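Local coordinates for protein putative immunoglobulin A1 protease (Bacteroides ovatus, PDB 3N6Z) that is of unproven function but, as a putative immunoglobulin A1 protease, may cleave host immunoglobulin A1 and is built round a parallel beta-helix-like domain, at residues Y98-D103 and S121-L126. Sequence-based numbering, arbitrary orientation.
Sequences YEIDFD and SFFGVL
A water bridges the carbonyls of Y98 and V125, lying within hydrogen-bonding distance of both, 2.7 Å from Y98 O and 2.9 Å from V125 O, and so joins the two backbones; V125 O also accepts from the side-chain amide of N91. Past E99, which forms a salt bridge with K164, I100 faces the second segment with both of its branches. Its CD1 lies 3.9 Å from F123 CD1 and its CG2 equally near F123 CE1, while L126 CD1 approaches I100 CB. D101, its CB turned away from the second segment, forms a salt bridge with R131, and F102 returns to the interior. With CG anti to the backbone N (chi1 -171°), the F102 ring presents a face to two phenylalanines. F122 comes edge-on in a T-shaped pair, planes at 72°, with its CE2 4.1 Å from F102 CE2. F123 also directs its edge at a face of F102, but offset, and its CZ is 3.7 Å from F102 CB. F123 is itself sandwiched: F122 CD2 sits 3.5 Å above the centre of one face, and L126 CD1 lies toward the rim of the opposite one. Replacing F123 by alanine is likely to leave a gap beside I100 and F102 and to take away the ring that F122 and L126 pack against from opposite faces. The turn carrying these rings is an ST motif, in which S121 OG accepts from G124 N at 2.8 Å. W87, stacked on F122, and F112 and F135, which meet it edge-to-face, extend the aromatic cluster inside the protein. Strands 100-105 and 125-131 pair in parallel, and such inward-facing aliphatic and aromatic residues, piled from one coil to the next, are characteristic of the core of a parallel beta-helix.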
loop_
_atom_site.group_PDB
_atom_site.type_symbol
_atom_site.label_atom_id
_atom_site.label_comp_id
_atom_site.label_asym_id
_atom_site.label_seq_id
_atom_site.Cartn_x
_atom_site.Cartn_y
_atom_site.Cartn_z
ATOM N N TYR A 98 3.122 -12.604 -13.757
ATOM C CA TYR A 98 4.495 -12.165 -13.504
ATOM C C TYR A 98 4.768 -11.958 -12.026
ATOM O O TYR A 98 4.309 -10.963 -11.455
ATOM C CB TYR A 98 4.725 -10.842 -14.237
ATOM C CG TYR A 98 4.518 -10.908 -15.738
ATOM C CD1 TYR A 98 5.144 -11.882 -16.506
ATOM C CD2 TYR A 98 3.721 -9.993 -16.373
ATOM C CE1 TYR A 98 4.980 -11.924 -17.885
ATOM C CE2 TYR A 98 3.556 -10.012 -17.738
ATOM C CZ TYR A 98 4.183 -10.982 -18.496
ATOM O OH TYR A 98 4.051 -11.017 -19.863
ATOM N N GLU A 99 5.590 -12.833 -11.441
ATOM C CA GLU A 99 6.070 -12.676 -10.085
ATOM C C GLU A 99 7.279 -11.737 -10.087
ATOM O O GLU A 99 8.110 -11.771 -11.012
ATOM C CB GLU A 99 6.447 -14.022 -9.479
ATOM C CG GLU A 99 5.258 -14.973 -9.339
ATOM C CD GLU A 99 5.668 -16.392 -9.047
ATOM O OE1 GLU A 99 6.715 -16.587 -8.378
ATOM O OE2 GLU A 99 4.919 -17.304 -9.453
ATOM N N ILE A 100 7.384 -10.929 -9.037
ATOM C CA ILE A 100 8.392 -9.870 -8.967
ATOM C C ILE A 100 9.003 -9.777 -7.583
ATOM O O ILE A 100 8.310 -9.872 -6.566
ATOM C CB ILE A 100 7.782 -8.489 -9.345
ATOM C CG1 ILE A 100 7.279 -8.489 -10.786
ATOM C CG2 ILE A 100 8.792 -7.346 -9.097
ATOM C CD1 ILE A 100 6.391 -7.286 -11.148
ATOM N N ASP A 101 10.324 -9.657 -7.550
ATOM C CA ASP A 101 11.081 -9.276 -6.357
ATOM C C ASP A 101 11.677 -7.908 -6.649
ATOM O O ASP A 101 12.462 -7.765 -7.558
ATOM C CB ASP A 101 12.181 -10.294 -6.015
ATOM C CG ASP A 101 12.807 -10.011 -4.683
ATOM O OD1 ASP A 101 13.702 -9.151 -4.644
ATOM O OD2 ASP A 101 12.382 -10.613 -3.679
ATOM N N PHE A 102 11.293 -6.917 -5.852
ATOM C CA PHE A 102 11.722 -5.542 -6.041
ATOM C C PHE A 102 12.345 -5.015 -4.749
ATOM O O PHE A 102 11.704 -5.021 -3.698
ATOM C CB PHE A 102 10.520 -4.669 -6.444
ATOM C CG PHE A 102 10.902 -3.262 -6.863
ATOM C CD1 PHE A 102 11.072 -2.264 -5.927
ATOM C CD2 PHE A 102 11.138 -2.970 -8.198
ATOM C CE1 PHE A 102 11.429 -0.980 -6.298
ATOM C CE2 PHE A 102 11.516 -1.721 -8.585
ATOM C CZ PHE A 102 11.642 -0.714 -7.626
ATOM N N ASP A 103 13.594 -4.580 -4.842
ATOM C CA ASP A 103 14.299 -3.970 -3.719
ATOM C C ASP A 103 14.683 -2.548 -4.106
ATOM O O ASP A 103 15.518 -2.342 -4.976
ATOM C CB ASP A 103 15.543 -4.798 -3.366
ATOM C CG ASP A 103 16.296 -4.258 -2.166
ATOM O OD1 ASP A 103 15.787 -3.346 -1.465
ATOM O OD2 ASP A 103 17.403 -4.795 -1.914
ATOM N N SER A 121 -1.418 1.578 -10.766
ATOM C CA SER A 121 -0.536 1.386 -9.650
ATOM C C SER A 121 0.821 0.976 -10.217
ATOM O O SER A 121 0.967 0.750 -11.425
ATOM C CB SER A 121 -1.032 0.265 -8.715
ATOM O OG SER A 121 -1.033 -0.994 -9.359
ATOM N N PHE A 122 1.830 0.821 -9.344
ATOM C CA PHE A 122 3.128 0.430 -9.831
ATOM C C PHE A 122 3.091 -1.031 -10.330
ATOM O O PHE A 122 3.394 -1.291 -11.499
ATOM C CB PHE A 122 4.221 0.669 -8.771
ATOM C CG PHE A 122 5.618 0.609 -9.326
ATOM C CD1 PHE A 122 6.151 1.651 -10.069
ATOM C CD2 PHE A 122 6.403 -0.487 -9.089
ATOM C CE1 PHE A 122 7.450 1.589 -10.595
ATOM C CE2 PHE A 122 7.702 -0.539 -9.584
ATOM C CZ PHE A 122 8.212 0.512 -10.315
ATOM N N PHE A 123 2.696 -1.966 -9.465
ATOM C CA PHE A 123 2.758 -3.403 -9.756
ATOM C C PHE A 123 1.470 -3.979 -10.343
ATOM O O PHE A 123 1.525 -5.043 -10.993
ATOM C CB PHE A 123 3.149 -4.219 -8.537
ATOM C CG PHE A 123 4.526 -3.945 -8.031
ATOM C CD1 PHE A 123 5.644 -4.302 -8.759
ATOM C CD2 PHE A 123 4.710 -3.293 -6.832
ATOM C CE1 PHE A 123 6.911 -4.020 -8.304
ATOM C CE2 PHE A 123 5.976 -3.024 -6.340
ATOM C CZ PHE A 123 7.084 -3.396 -7.082
ATOM N N GLY A 124 0.305 -3.374 -10.037
ATOM C CA GLY A 124 -0.977 -3.942 -10.459
ATOM C C GLY A 124 -1.441 -5.055 -9.540
ATOM O O GLY A 124 -2.348 -4.846 -8.710
ATOM N N VAL A 125 -0.775 -6.190 -9.655
ATOM C CA VAL A 125 -0.933 -7.332 -8.757
ATOM C C VAL A 125 0.482 -7.774 -8.382
ATOM O O VAL A 125 1.237 -8.164 -9.273
ATOM C CB VAL A 125 -1.713 -8.509 -9.395
ATOM C CG1 VAL A 125 -1.684 -9.744 -8.467
ATOM C CG2 VAL A 125 -3.150 -8.068 -9.761
ATOM N N LEU A 126 0.825 -7.680 -7.095
ATOM C CA LEU A 126 2.159 -8.048 -6.627
ATOM C C LEU A 126 2.154 -9.469 -6.044
ATOM O O LEU A 126 1.540 -9.705 -4.989
ATOM C CB LEU A 126 2.693 -7.035 -5.611
ATOM C CG LEU A 126 4.109 -7.361 -5.090
ATOM C CD1 LEU A 126 5.174 -7.541 -6.203
ATOM C CD2 LEU A 126 4.560 -6.295 -4.087
HETATM O O HOH W 1 3.902 -9.384 -9.286
#